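Local coordinates for protein geranyltranstransferase (Stenotrophomonas maltophilia, PDB 7LBJ) that probably catalyses magnesium-dependent isoprenoid chain elongation, condensing prenyl diphosphates as a farnesyl or longer-chain diphosphate synthase, at residues Gln42-Ser47 / Asp123-Arg128; Arg56-Tyr61 / Arg289-Leu294; Gly64-Thr69 / Gly282-Ala287; Val90-Pro95 / Gly161-Asp166; Arg181-Lys186 / Ser252-Leu257. All coordinates share one frame; numbering follows the deposited sequence.

Interaction 1 of 5, residues Gln42-Ser47 / Asp123-Arg128; sequences QAMRYS and DALQTR
Ser47, whose CB rests on Leu125 CD1 across the contact, holds Ala43 O with two of its own atoms. Ser47 OG bonds to Ala43 O at 2.7 Å, tilted 26° from the carbonyl plane, and Ser47 N reaches the same Ala43 O from the other face at 3.1 Å. With OG beside the backbone N (chi1 -56°), the hydroxyl folds back onto the carbonyl four residues earlier, and a further hydrogen bond joins it to Thr109 OG1. The rest of the contact is apolar and buried. Met44 and Leu125 lie alongside, running opposite ways, with Met44 CB 3.9 Å from Leu125 CD2. Further out, Met44 SD lies 3.8 Å from Ala124 CB. The thioether is bent at its last torsion (chi3 70°), which leaves Met44 CE also 3.8 Å from Ala124 CB, so the small methyl of Ala124 is met by both outer atoms of the methionine. The two methyls of Leu125 approach Met44 O as well, CD2 at 4.0 Å, while CD1 continues to Ser47 CB at the same separation. Met44 extends on to Ala156 of the second subunit. Helix 38-46 thus packs on one side of helix 115-134 while Gln126 and Thr127 on that helix exchange side-chain hydrogen bonds with Thr127 and Gln126 of the second subunit, in the mostly helical, dimeric fold of the FPP/GGPP synthase family.

Interaction 2 of 5, residues Arg56-Tyr61 / Arg289-Leu294; sequences RPLLVY and RALATL
Two helical segments run roughly antiparallel here, at a clear slant, closest at Leu59 and Leu291, whose CA atoms are 7.4 Å apart. Leu291 reaches across with its side chain pointing at the facing helix and divides its two methyls between neighbouring residues there. Its CD1 meets Leu59 CD2 at 3.6 Å, and the same Leu291 CD1 lies 3.7 Å from the carbonyl Leu58 O. The other methyl, Leu291 CD2, packs on Leu58 CB at 3.9 Å; beyond CB, Leu58 is modelled in two conformers. Each pair of leucines meets at a slant rather than lying alongside. Leu59 starts out along the flank of its helix, but its chain carries the outer methyl round to Leu291, with CG beside the backbone N (chi1 -73°). Within the all-alpha bundle of the polyprenyl synthase fold, this joins helix 286-297, near the C terminus, to the early helix 55-65. No hydrogen bond joins the two segments; leucine methyls pack on each other and on the Leu58 carbonyl, and all three leucines are buried. Helix 11-29 adds Trp18 beside Leu58 and Phe15 beside Leu291, while Leu59 leans further on Ala194 and Val195 of helix 176-201. Turned away from the interface, Ala292 packs on Met274 and Gln275 of helix 260-277.

Interaction 3 of 5, residues Gly64-Thr69 / Gly282-Ala287; sequences GHLFGT and GEEADA
Ahead of Glu284, which meets both His65 and Leu66 across the contact, Gly282 opens its segment by giving its N-H to Glu284 OE2 at 3.1 Å. The oxygen is met from above the carboxylate, 47° out of the plane. Gly282 O takes the N-H of Ala285, and with Asp286 N bonded to Glu283 O the segment winds tightly. Glu284 puts its CG between the backbone N and the carbonyl carbon (chi1 70°), and the bend at the next torsion turns the carboxylate back toward Gly282. What faces the other segment is therefore the aliphatic part of Glu284: its CG lies 3.6 Å from Leu66 O and 4.0 Å from Leu66 CD2. The carbonyl Glu284 O comes to His65 CD2 at 3.5 Å, obliquely to the ring and without a hydrogen bond. Ala285 CB packs on Leu66 CD2, also at 3.5 Å; Leu66 leans further on Tyr281 and on Leu212 of helix 206-233. Asp286 forms a salt bridge with Arg289, and Ala287 lies against Phe15 and Trp18 of helix 11-29. Facing all this is a helix end. Phe67 N and Thr69 N reach Gly64 O from opposite faces. The Thr69 bond and that from Gly68 N, at positive phi, to His65 O (3.0 Å) make the Schellman motif closing helix 55-65, packed against the start of helix 286-297.

Interaction 4 of 5, residues Val90-Pro95 / Gly161-Asp166; sequences VHDDLP and GGQALD
Asp92 brings one carboxylate oxygen, OD1, to the side-chain amide of Gln163, whose NE2 donates the hydrogen bond that joins the segments. The modelled NE2 to OD1 separation is 2.5 Å, very short, so the exact length is doubtful; the N-H...O angle is 148°. Carboxylate and amide planes stand 67° apart, so the two flat groups meet across one another instead of lying coplanar. Gln163 spans the gap because its chain runs extended beyond CG (chi2 172°), bridging helices whose nearest CA atoms, Asp92 and Gln163, are 8.2 Å apart. Asp92 begins the first aspartate-rich sequence of the family, which in relatives holds magnesium and the diphosphate of the substrate, and Gln163 belongs to a glycine-glutamine sequence on the facing helix; if the contact is as modelled, it would help to set the aspartate side chain. Asp93, next along, pairs with Arg103. This last part of helix 75-92 lies against helix 115-134, where His91 meets Ile119 and Asp123; helix 159-168 packs with Leu165 and Asp166 on Met182 of helix 176-201, and with Gln163 on Leu120 of the second subunit.

Interaction 5 of 5, residues Arg181-Lys186 / Ser252-Leu257; sequences RMHALK and STFPAL
His183 and Phe254 are the touching pair in a sparse contact of the polyprenyl synthase helical bundle, where the short helix 254-258 abuts the long helix 176-201. Their rings meet rim to rim, neither lying over the other's face: the centroids are 5.8 Å apart and the planes are 34° from each other. The tight part is confined to a few rim atoms. His183 CD2 approaches Phe254 CE2 at 3.7 Å and Phe254 CZ at 4.0 Å, while His183 NE2 is already 4.1 Å from Phe254 CE2. The two side chains come from opposite helices and overlap only at their ends, each with CG beside its backbone N; for Phe254 (chi1 -69°) this swings the ring end back toward the histidine, although its first bond runs along the flank. Phe254 is buried, walled by Leu176 and Thr180 of the same long helix, by Val225 of helix 206-233 and by Gln266 of helix 260-277. His183 leans on Gln224. The backbones, in contrast, stay well apart: the nearest CA atoms, those of His183 and Thr253, are 10.7 Å from each other. No hydrogen bond crosses the contact, and the loose part lies further along both segments, where Arg181 and Ala256 are exposed and take no part in the touch. The start of the short helix is instead fixed by polar bonds of its own. Phe254 N bonds to Asp228, which lies in the second aspartate-rich sequence of the family. Thr253 is the N-cap residue, its OG1 accepting from Ala256 N at 3.1 Å with an N-H...O angle of 153°.

From the N terminus, interaction 1 opens first, on helix 38-46, and closes at helix 115-134 beside the dimer interface. Interactions 2 and 3 open next, from helix 55-65, and both cross interaction 1; interaction 2 closes on helix 286-297 and interaction 3, within its span, at the turn leading into that helix, tying an early helix to the C-terminal one. Interaction 4 starts on helix 75-92, crosses interaction 1 and closes at helix 159-168. Interaction 5 follows it in series, from helix 176-201 to 252-257, and both lie within the spans of 2 and 3. Interactions 4 and 5 touch through the Asp166-Lys186 salt bridge, 1 and 4 through Asp123-His91 and Ser47-Val90.

Interaction 1 of 5, residues Gln42-Ser47 / Asp123-Arg128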
# COMPACT_ATOMS: atom_id res chain seq x y z
N GLN A 42 -4.89 -16.96 -5.02
CA GLN A 42 -3.98 -17.75 -5.83
C GLN A 42 -2.97 -16.86 -6.53
O GLN A 42 -1.78 -17.18 -6.60
CB GLN A 42 -4.77 -18.56 -6.87
CG GLN A 42 -5.55 -19.71 -6.30
CD GLN A 42 -6.56 -20.27 -7.30
OE1 GLN A 42 -6.43 -20.06 -8.51
NE2 GLN A 42 -7.59 -20.95 -6.80
N ALA A 43 -3.44 -15.71 -7.04
CA ALA A 43 -2.56 -14.82 -7.78
C ALA A 43 -1.56 -14.14 -6.85
O ALA A 43 -0.41 -13.91 -7.24
CB ALA A 43 -3.38 -13.79 -8.53
N MET A 44 -1.99 -13.77 -5.65
CA MET A 44 -1.06 -13.23 -4.67
C MET A 44 0.06 -14.22 -4.38
O MET A 44 1.25 -13.86 -4.37
CB MET A 44 -1.81 -12.87 -3.39
CG MET A 44 -2.73 -11.64 -3.55
SD MET A 44 -3.84 -11.48 -2.12
CE MET A 44 -2.69 -10.99 -0.83
N ARG A 45 -0.29 -15.49 -4.17
CA ARG A 45 0.72 -16.50 -3.87
C ARG A 45 1.60 -16.77 -5.07
O ARG A 45 2.83 -16.90 -4.94
CB ARG A 45 0.06 -17.80 -3.42
CG ARG A 45 -0.54 -17.71 -2.04
CD ARG A 45 -1.43 -18.91 -1.71
NE ARG A 45 -1.55 -18.94 -0.27
CZ ARG A 45 -0.71 -19.58 0.53
NH1 ARG A 45 0.15 -20.47 0.07
NH2 ARG A 45 -0.75 -19.33 1.84
N TYR A 46 0.99 -16.88 -6.26
CA TYR A 46 1.76 -17.08 -7.49
C TYR A 46 2.82 -16.01 -7.66
O TYR A 46 3.90 -16.28 -8.22
CB TYR A 46 0.80 -17.09 -8.68
CG TYR A 46 1.43 -17.36 -10.02
CD1 TYR A 46 1.69 -18.66 -10.44
CD2 TYR A 46 1.74 -16.33 -10.90
CE1 TYR A 46 2.25 -18.93 -11.68
CE2 TYR A 46 2.31 -16.59 -12.15
CZ TYR A 46 2.56 -17.89 -12.54
OH TYR A 46 3.12 -18.15 -13.79
N SER A 47 2.52 -14.79 -7.21
CA SER A 47 3.40 -13.65 -7.39
C SER A 47 4.52 -13.57 -6.36
O SER A 47 5.40 -12.72 -6.52
CB SER A 47 2.58 -12.34 -7.32
OG SER A 47 1.53 -12.35 -8.28
N ASP A 123 -2.10 -4.77 -5.54
CA ASP A 123 -2.65 -3.88 -4.51
C ASP A 123 -2.69 -4.57 -3.15
O ASP A 123 -2.27 -3.99 -2.13
CB ASP A 123 -4.04 -3.41 -4.91
CG ASP A 123 -4.02 -2.45 -6.08
OD1 ASP A 123 -2.93 -1.89 -6.36
OD2 ASP A 123 -5.10 -2.23 -6.69
N ALA A 124 -3.17 -5.81 -3.12
CA ALA A 124 -3.34 -6.50 -1.84
C ALA A 124 -2.01 -6.93 -1.24
O ALA A 124 -1.90 -7.06 -0.00
CB ALA A 124 -4.28 -7.70 -1.99
N LEU A 125 -1.01 -7.25 -2.07
CA LEU A 125 0.30 -7.57 -1.52
C LEU A 125 0.91 -6.34 -0.86
O LEU A 125 1.58 -6.46 0.18
CB LEU A 125 1.24 -8.10 -2.61
CG LEU A 125 0.87 -9.48 -3.17
CD1 LEU A 125 1.66 -9.75 -4.46
CD2 LEU A 125 1.13 -10.56 -2.14
N GLN A 126 0.71 -5.16 -1.45
CA GLN A 126 1.21 -3.95 -0.81
C GLN A 126 0.58 -3.77 0.57
O GLN A 126 1.27 -3.51 1.55
CB GLN A 126 0.95 -2.69 -1.66
CG GLN A 126 1.44 -1.45 -0.88
CD GLN A 126 1.27 -0.09 -1.58
OE1 GLN A 126 1.47 0.94 -0.95
NE2 GLN A 126 0.92 -0.09 -2.87
N THR A 127 -0.75 -3.96 0.66
CA THR A 127 -1.40 -3.77 1.95
C THR A 127 -0.89 -4.78 2.96
O THR A 127 -0.67 -4.44 4.13
CB THR A 127 -2.92 -3.87 1.82
OG1 THR A 127 -3.36 -3.11 0.68
CG2 THR A 127 -3.60 -3.36 3.10
N ARG A 128 -0.65 -6.02 2.52
CA ARG A 128 -0.20 -7.04 3.46
C ARG A 128 1.19 -6.74 3.98
O ARG A 128 1.50 -7.08 5.13
CB ARG A 128 -0.25 -8.43 2.81
CG ARG A 128 0.05 -9.57 3.78
CD ARG A 128 -1.11 -9.77 4.79
NE ARG A 128 -0.93 -10.99 5.59
CZ ARG A 128 -0.91 -11.03 6.92
NH1 ARG A 128 -1.11 -9.94 7.65
NH2 ARG A 128 -0.70 -12.20 7.53

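Interaction 2 of 5, residues Arg56-Tyr61 / Arg289-Leu294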
# COMPACT_ATOMS: atom_id res chain seq x y z
N ARG A 56 16.14 -9.02 -0.76
CA ARG A 56 15.71 -8.06 0.25
C ARG A 56 15.44 -8.71 1.61
O ARG A 56 15.90 -8.17 2.63
CB ARG A 56 14.52 -7.26 -0.31
CG ARG A 56 15.00 -6.43 -1.53
CD ARG A 56 13.84 -5.96 -2.42
NE ARG A 56 14.34 -5.27 -3.59
CZ ARG A 56 14.86 -5.88 -4.65
NH1 ARG A 56 14.93 -7.21 -4.73
NH2 ARG A 56 15.31 -5.14 -5.67
N PRO A 57 14.74 -9.83 1.72
CA PRO A 57 14.71 -10.53 3.02
C PRO A 57 16.09 -10.85 3.56
O PRO A 57 16.34 -10.69 4.77
CB PRO A 57 13.93 -11.81 2.71
CG PRO A 57 13.09 -11.47 1.56
CD PRO A 57 13.85 -10.47 0.73
N LEU A 58 17.00 -11.31 2.70
CA LEU A 58 18.35 -11.65 3.16
C LEU A 58 19.05 -10.43 3.74
O LEU A 58 19.76 -10.53 4.75
CB LEU A 58 19.16 -12.23 2.01
CG LEU A 58 18.80 -13.65 1.57
CD1 LEU A 58 19.68 -14.06 0.41
CD2 LEU A 58 18.96 -14.60 2.74
N LEU A 59 18.85 -9.27 3.13
CA LEU A 59 19.44 -8.06 3.69
C LEU A 59 18.88 -7.75 5.07
O LEU A 59 19.62 -7.31 5.96
CB LEU A 59 19.23 -6.88 2.74
CG LEU A 59 20.08 -6.89 1.47
CD1 LEU A 59 19.44 -5.96 0.44
CD2 LEU A 59 21.53 -6.44 1.76
N VAL A 60 17.57 -7.93 5.28
CA VAL A 60 16.99 -7.71 6.61
C VAL A 60 17.63 -8.65 7.62
O VAL A 60 18.08 -8.24 8.70
CB VAL A 60 15.46 -7.89 6.58
CG1 VAL A 60 14.89 -7.84 8.01
CG2 VAL A 60 14.80 -6.80 5.70
N TYR A 61 17.67 -9.95 7.30
CA TYR A 61 18.23 -10.90 8.25
C TYR A 61 19.71 -10.64 8.48
O TYR A 61 20.19 -10.72 9.62
CB TYR A 61 18.01 -12.32 7.74
CG TYR A 61 16.58 -12.83 7.78
CD1 TYR A 61 15.87 -12.91 8.98
CD2 TYR A 61 15.97 -13.29 6.61
CE1 TYR A 61 14.56 -13.43 9.02
CE2 TYR A 61 14.65 -13.83 6.64
CZ TYR A 61 13.96 -13.89 7.83
OH TYR A 61 12.69 -14.41 7.84
N ARG A 289 28.62 -9.06 3.96
CA ARG A 289 29.72 -9.03 3.00
C ARG A 289 29.43 -9.92 1.81
O ARG A 289 29.75 -9.58 0.67
CB ARG A 289 31.03 -9.46 3.66
CG ARG A 289 31.68 -8.41 4.54
CD ARG A 289 32.89 -9.04 5.27
NE ARG A 289 33.50 -8.10 6.19
CZ ARG A 289 33.67 -8.30 7.49
NH1 ARG A 289 33.40 -9.47 8.06
NH2 ARG A 289 34.16 -7.31 8.23
N ALA A 290 28.79 -11.07 2.07
CA ALA A 290 28.52 -12.01 0.99
C ALA A 290 27.38 -11.56 0.10
O ALA A 290 27.34 -11.92 -1.08
CB ALA A 290 28.25 -13.41 1.56
N LEU A 291 26.43 -10.79 0.64
CA LEU A 291 25.40 -10.20 -0.22
C LEU A 291 26.01 -9.16 -1.15
O LEU A 291 25.62 -9.05 -2.31
CB LEU A 291 24.28 -9.58 0.62
CG LEU A 291 23.47 -10.57 1.46
CD1 LEU A 291 22.50 -9.85 2.41
CD2 LEU A 291 22.71 -11.53 0.55
N ALA A 292 27.00 -8.41 -0.66
CA ALA A 292 27.72 -7.48 -1.52
C ALA A 292 28.43 -8.22 -2.65
O ALA A 292 28.37 -7.81 -3.81
CB ALA A 292 28.72 -6.67 -0.69
N THR A 293 29.10 -9.33 -2.32
CA THR A 293 29.75 -10.12 -3.36
C THR A 293 28.75 -10.68 -4.36
O THR A 293 28.99 -10.67 -5.56
CB THR A 293 30.56 -11.25 -2.71
OG1 THR A 293 31.53 -10.67 -1.81
CG2 THR A 293 31.26 -12.11 -3.76
N LEU A 294 27.59 -11.17 -3.88
CA LEU A 294 26.57 -11.67 -4.80
C LEU A 294 26.06 -10.56 -5.72
O LEU A 294 25.80 -10.80 -6.90
CB LEU A 294 25.40 -12.28 -4.03
CG LEU A 294 25.68 -13.65 -3.40
CD1 LEU A 294 24.45 -14.10 -2.62
CD2 LEU A 294 26.09 -14.69 -4.45

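Interaction 3 of 5, residues Gly64-Thr69 / Gly282-Ala287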
# COMPACT_ATOMS: atom_id res chain seq x y z
N GLY A 64 20.19 -7.59 10.65
CA GLY A 64 19.89 -7.93 12.03
C GLY A 64 20.96 -8.83 12.62
O GLY A 64 21.25 -8.76 13.82
N HIS A 65 21.57 -9.67 11.78
CA HIS A 65 22.56 -10.63 12.24
C HIS A 65 23.79 -9.93 12.81
O HIS A 65 24.47 -10.48 13.70
CB HIS A 65 22.94 -11.56 11.07
CG HIS A 65 23.87 -12.67 11.44
ND1 HIS A 65 23.47 -13.74 12.21
CD2 HIS A 65 25.17 -12.89 11.13
CE1 HIS A 65 24.49 -14.57 12.37
NE2 HIS A 65 25.53 -14.07 11.72
N LEU A 66 24.11 -8.73 12.30
CA LEU A 66 25.22 -7.95 12.82
C LEU A 66 25.12 -7.73 14.32
O LEU A 66 26.14 -7.61 15.01
CB LEU A 66 25.26 -6.57 12.16
CG LEU A 66 25.83 -6.29 10.80
CD1 LEU A 66 25.60 -4.79 10.53
CD2 LEU A 66 27.32 -6.60 10.81
N PHE A 67 23.89 -7.64 14.83
CA PHE A 67 23.63 -7.34 16.23
C PHE A 67 23.24 -8.58 17.02
O PHE A 67 22.89 -8.46 18.19
CB PHE A 67 22.52 -6.29 16.31
CG PHE A 67 22.79 -5.10 15.45
CD1 PHE A 67 23.54 -4.04 15.94
CD2 PHE A 67 22.33 -5.05 14.15
CE1 PHE A 67 23.81 -2.95 15.16
CE2 PHE A 67 22.61 -3.95 13.35
CZ PHE A 67 23.35 -2.91 13.85
N GLY A 68 23.30 -9.75 16.40
CA GLY A 68 22.92 -10.97 17.09
C GLY A 68 21.43 -11.15 17.23
O GLY A 68 20.98 -11.94 18.07
N THR A 69 20.64 -10.45 16.43
CA THR A 69 19.19 -10.47 16.56
C THR A 69 18.62 -11.81 16.10
O THR A 69 19.04 -12.35 15.07
CB THR A 69 18.59 -9.33 15.75
OG1 THR A 69 19.14 -8.11 16.26
CG2 THR A 69 17.07 -9.30 15.88
N GLY A 282 33.72 -7.94 12.74
CA GLY A 282 34.15 -9.32 12.77
C GLY A 282 33.24 -10.18 11.91
O GLY A 282 32.56 -9.70 11.01
N GLU A 283 33.22 -11.47 12.24
CA GLU A 283 32.49 -12.44 11.44
C GLU A 283 31.01 -12.15 11.36
O GLU A 283 30.35 -12.64 10.44
CB GLU A 283 32.66 -13.85 12.01
CG GLU A 283 33.79 -14.61 11.39
CD GLU A 283 33.98 -15.94 12.05
OE1 GLU A 283 33.05 -16.78 11.95
OE2 GLU A 283 35.02 -16.14 12.69
N GLU A 284 30.47 -11.37 12.30
CA GLU A 284 29.05 -11.06 12.28
C GLU A 284 28.65 -10.31 11.01
O GLU A 284 27.48 -10.35 10.64
CB GLU A 284 28.66 -10.27 13.53
CG GLU A 284 29.20 -8.82 13.58
CD GLU A 284 30.64 -8.68 14.09
OE1 GLU A 284 31.33 -9.70 14.28
OE2 GLU A 284 31.09 -7.52 14.27
N ALA A 285 29.59 -9.65 10.33
CA ALA A 285 29.27 -8.98 9.07
C ALA A 285 29.50 -9.85 7.84
O ALA A 285 29.32 -9.36 6.72
CB ALA A 285 30.09 -7.69 8.93
N ASP A 286 29.90 -11.12 8.01
CA ASP A 286 30.18 -11.95 6.84
C ASP A 286 28.96 -12.15 5.96
O ASP A 286 29.10 -12.27 4.73
CB ASP A 286 30.77 -13.30 7.25
CG ASP A 286 32.27 -13.23 7.52
OD1 ASP A 286 32.89 -12.20 7.20
OD2 ASP A 286 32.83 -14.21 8.04
N ALA A 287 27.76 -12.22 6.54
CA ALA A 287 26.56 -12.38 5.72
C ALA A 287 26.34 -11.14 4.85
O ALA A 287 26.11 -11.26 3.64
CB ALA A 287 25.34 -12.65 6.61

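Interaction 4 of 5, residues Val90-Pro95 / Gly161-Asp166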
# COMPACT_ATOMS: atom_id res chain seq x y z
N VAL A 90 4.54 -7.34 -10.19
CA VAL A 90 3.24 -7.69 -10.77
C VAL A 90 2.70 -6.52 -11.57
O VAL A 90 2.21 -6.69 -12.70
CB VAL A 90 2.25 -8.10 -9.67
CG1 VAL A 90 0.84 -8.25 -10.25
CG2 VAL A 90 2.69 -9.40 -9.07
N HIS A 91 2.80 -5.31 -11.02
CA HIS A 91 2.33 -4.14 -11.77
C HIS A 91 3.28 -3.79 -12.92
O HIS A 91 2.82 -3.48 -14.02
CB HIS A 91 2.14 -2.96 -10.81
CG HIS A 91 0.93 -3.09 -9.96
ND1 HIS A 91 0.51 -2.11 -9.08
CD2 HIS A 91 0.04 -4.12 -9.83
CE1 HIS A 91 -0.59 -2.52 -8.46
NE2 HIS A 91 -0.90 -3.72 -8.91
N ASP A 92 4.60 -3.84 -12.68
CA ASP A 92 5.58 -3.57 -13.74
C ASP A 92 5.34 -4.42 -14.98
O ASP A 92 5.55 -3.96 -16.11
CB ASP A 92 7.01 -3.81 -13.24
CG ASP A 92 7.59 -2.64 -12.47
OD1 ASP A 92 6.90 -1.60 -12.35
OD2 ASP A 92 8.74 -2.76 -11.98
N ASP A 93 4.95 -5.69 -14.80
CA ASP A 93 4.83 -6.60 -15.93
C ASP A 93 3.61 -6.32 -16.79
O ASP A 93 3.53 -6.85 -17.90
CB ASP A 93 4.76 -8.05 -15.46
CG ASP A 93 6.08 -8.58 -14.96
OD1 ASP A 93 7.13 -8.03 -15.38
OD2 ASP A 93 6.08 -9.52 -14.13
N LEU A 94 2.67 -5.51 -16.30
CA LEU A 94 1.41 -5.29 -17.00
C LEU A 94 1.64 -4.73 -18.40
O LEU A 94 2.61 -4.00 -18.65
CB LEU A 94 0.54 -4.32 -16.21
CG LEU A 94 -0.02 -4.90 -14.92
CD1 LEU A 94 -0.69 -3.79 -14.11
CD2 LEU A 94 -1.02 -6.01 -15.23
N PRO A 95 0.73 -5.03 -19.33
CA PRO A 95 0.87 -4.50 -20.70
C PRO A 95 1.03 -2.97 -20.76
O PRO A 95 1.76 -2.48 -21.63
CB PRO A 95 -0.43 -4.97 -21.37
CG PRO A 95 -0.82 -6.19 -20.63
CD PRO A 95 -0.39 -5.98 -19.20
N GLY A 161 8.10 6.41 -7.27
CA GLY A 161 8.65 7.54 -8.01
C GLY A 161 9.67 7.10 -9.05
O GLY A 161 9.72 7.63 -10.16
N GLY A 162 10.50 6.12 -8.69
CA GLY A 162 11.50 5.64 -9.63
C GLY A 162 10.87 4.91 -10.80
O GLY A 162 11.31 5.07 -11.95
N GLN A 163 9.83 4.10 -10.54
CA GLN A 163 9.07 3.50 -11.63
C GLN A 163 8.53 4.57 -12.56
O GLN A 163 8.58 4.42 -13.79
CB GLN A 163 7.91 2.65 -11.07
CG GLN A 163 8.31 1.38 -10.32
CD GLN A 163 7.11 0.69 -9.63
OE1 GLN A 163 6.65 1.12 -8.58
NE2 GLN A 163 6.60 -0.37 -10.25
N ALA A 164 8.01 5.66 -12.00
CA ALA A 164 7.46 6.74 -12.82
C ALA A 164 8.55 7.42 -13.64
O ALA A 164 8.33 7.76 -14.81
CB ALA A 164 6.74 7.76 -11.94
N LEU A 165 9.70 7.69 -13.03
CA LEU A 165 10.81 8.28 -13.79
C LEU A 165 11.18 7.40 -14.98
O LEU A 165 11.48 7.90 -16.07
CB LEU A 165 12.02 8.47 -12.88
CG LEU A 165 11.90 9.59 -11.85
CD1 LEU A 165 13.07 9.56 -10.86
CD2 LEU A 165 11.83 10.96 -12.54
N ASP A 166 11.16 6.09 -14.78
CA ASP A 166 11.47 5.15 -15.85
C ASP A 166 10.43 5.21 -16.96
O ASP A 166 10.77 5.25 -18.15
CB ASP A 166 11.56 3.74 -15.25
CG ASP A 166 12.34 2.78 -16.12
OD1 ASP A 166 12.74 3.19 -17.23
OD2 ASP A 166 12.57 1.64 -15.68

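Interaction 5 of 5, residues Arg181-Lys186 / Ser252-Leu257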
# COMPACT_ATOMS: atom_id res chain seq x y z
N ARG A 181 19.92 8.67 -10.59
CA ARG A 181 18.83 9.12 -9.73
C ARG A 181 17.62 8.20 -9.86
O ARG A 181 16.98 7.84 -8.85
CB ARG A 181 18.47 10.56 -10.09
CG ARG A 181 17.35 11.15 -9.25
CD ARG A 181 17.73 11.16 -7.77
NE ARG A 181 16.58 11.43 -6.93
CZ ARG A 181 16.09 12.64 -6.69
NH1 ARG A 181 16.66 13.73 -7.20
NH2 ARG A 181 15.01 12.76 -5.91
N MET A 182 17.26 7.83 -11.09
CA MET A 182 16.13 6.92 -11.29
C MET A 182 16.35 5.60 -10.56
O MET A 182 15.47 5.13 -9.83
CB MET A 182 15.91 6.68 -12.79
CG MET A 182 14.80 5.65 -13.09
SD MET A 182 14.83 4.92 -14.75
CE MET A 182 16.12 3.69 -14.55
N HIS A 183 17.53 4.99 -10.73
CA HIS A 183 17.78 3.73 -10.03
C HIS A 183 17.78 3.91 -8.52
O HIS A 183 17.32 3.03 -7.79
CB HIS A 183 19.11 3.11 -10.50
CG HIS A 183 19.04 2.54 -11.89
ND1 HIS A 183 18.15 1.55 -12.24
CD2 HIS A 183 19.76 2.81 -13.00
CE1 HIS A 183 18.31 1.25 -13.52
NE2 HIS A 183 19.29 2.00 -14.00
N ALA A 184 18.29 5.04 -8.02
CA ALA A 184 18.29 5.26 -6.58
C ALA A 184 16.88 5.19 -6.00
O ALA A 184 16.70 4.74 -4.86
CB ALA A 184 18.92 6.62 -6.24
N LEU A 185 15.88 5.68 -6.75
CA LEU A 185 14.49 5.60 -6.28
C LEU A 185 13.87 4.25 -6.61
O LEU A 185 13.21 3.63 -5.76
CB LEU A 185 13.65 6.71 -6.90
CG LEU A 185 13.66 8.08 -6.22
CD1 LEU A 185 14.96 8.77 -6.52
CD2 LEU A 185 12.48 8.94 -6.69
N LYS A 186 14.06 3.79 -7.85
CA LYS A 186 13.31 2.64 -8.34
C LYS A 186 13.71 1.36 -7.61
O LYS A 186 12.84 0.54 -7.29
CB LYS A 186 13.52 2.46 -9.83
CG LYS A 186 12.71 1.28 -10.39
CD LYS A 186 12.71 1.23 -11.91
CE LYS A 186 12.16 -0.13 -12.39
NZ LYS A 186 11.64 -0.05 -13.78
N SER A 252 18.95 3.80 -22.21
CA SER A 252 20.18 4.23 -21.55
C SER A 252 20.58 3.26 -20.45
O SER A 252 19.76 2.87 -19.61
CB SER A 252 20.00 5.64 -20.97
OG SER A 252 20.15 6.63 -21.98
N THR A 253 21.85 2.86 -20.46
CA THR A 253 22.42 1.91 -19.52
C THR A 253 23.82 2.38 -19.15
O THR A 253 24.42 3.21 -19.84
CB THR A 253 22.55 0.50 -20.12
OG1 THR A 253 23.55 0.52 -21.15
CG2 THR A 253 21.22 0.04 -20.71
N PHE A 254 24.35 1.80 -18.08
CA PHE A 254 25.68 2.23 -17.69
C PHE A 254 26.73 1.82 -18.72
O PHE A 254 27.61 2.64 -19.02
CB PHE A 254 26.01 1.72 -16.28
CG PHE A 254 25.20 2.40 -15.21
CD1 PHE A 254 25.49 3.70 -14.83
CD2 PHE A 254 24.11 1.76 -14.64
CE1 PHE A 254 24.74 4.35 -13.87
CE2 PHE A 254 23.34 2.41 -13.68
CZ PHE A 254 23.66 3.70 -13.28
N PRO A 255 26.70 0.62 -19.32
CA PRO A 255 27.69 0.35 -20.37
C PRO A 255 27.52 1.23 -21.60
O PRO A 255 28.52 1.55 -22.25
CB PRO A 255 27.47 -1.13 -20.72
CG PRO A 255 26.81 -1.70 -19.49
CD PRO A 255 25.94 -0.60 -18.96
N ALA A 256 26.29 1.63 -21.94
CA ALA A 256 26.14 2.47 -23.12
C ALA A 256 26.70 3.86 -22.87
O ALA A 256 27.32 4.46 -23.75
CB ALA A 256 24.67 2.55 -23.54
N LEU A 257 26.50 4.38 -21.66
CA LEU A 257 26.92 5.75 -21.35
C LEU A 257 28.38 5.82 -20.92
O LEU A 257 29.03 6.85 -21.13
CB LEU A 257 26.03 6.32 -20.25
CG LEU A 257 24.63 6.72 -20.67
CD1 LEU A 257 23.72 6.83 -19.44
CD2 LEU A 257 24.68 8.03 -21.40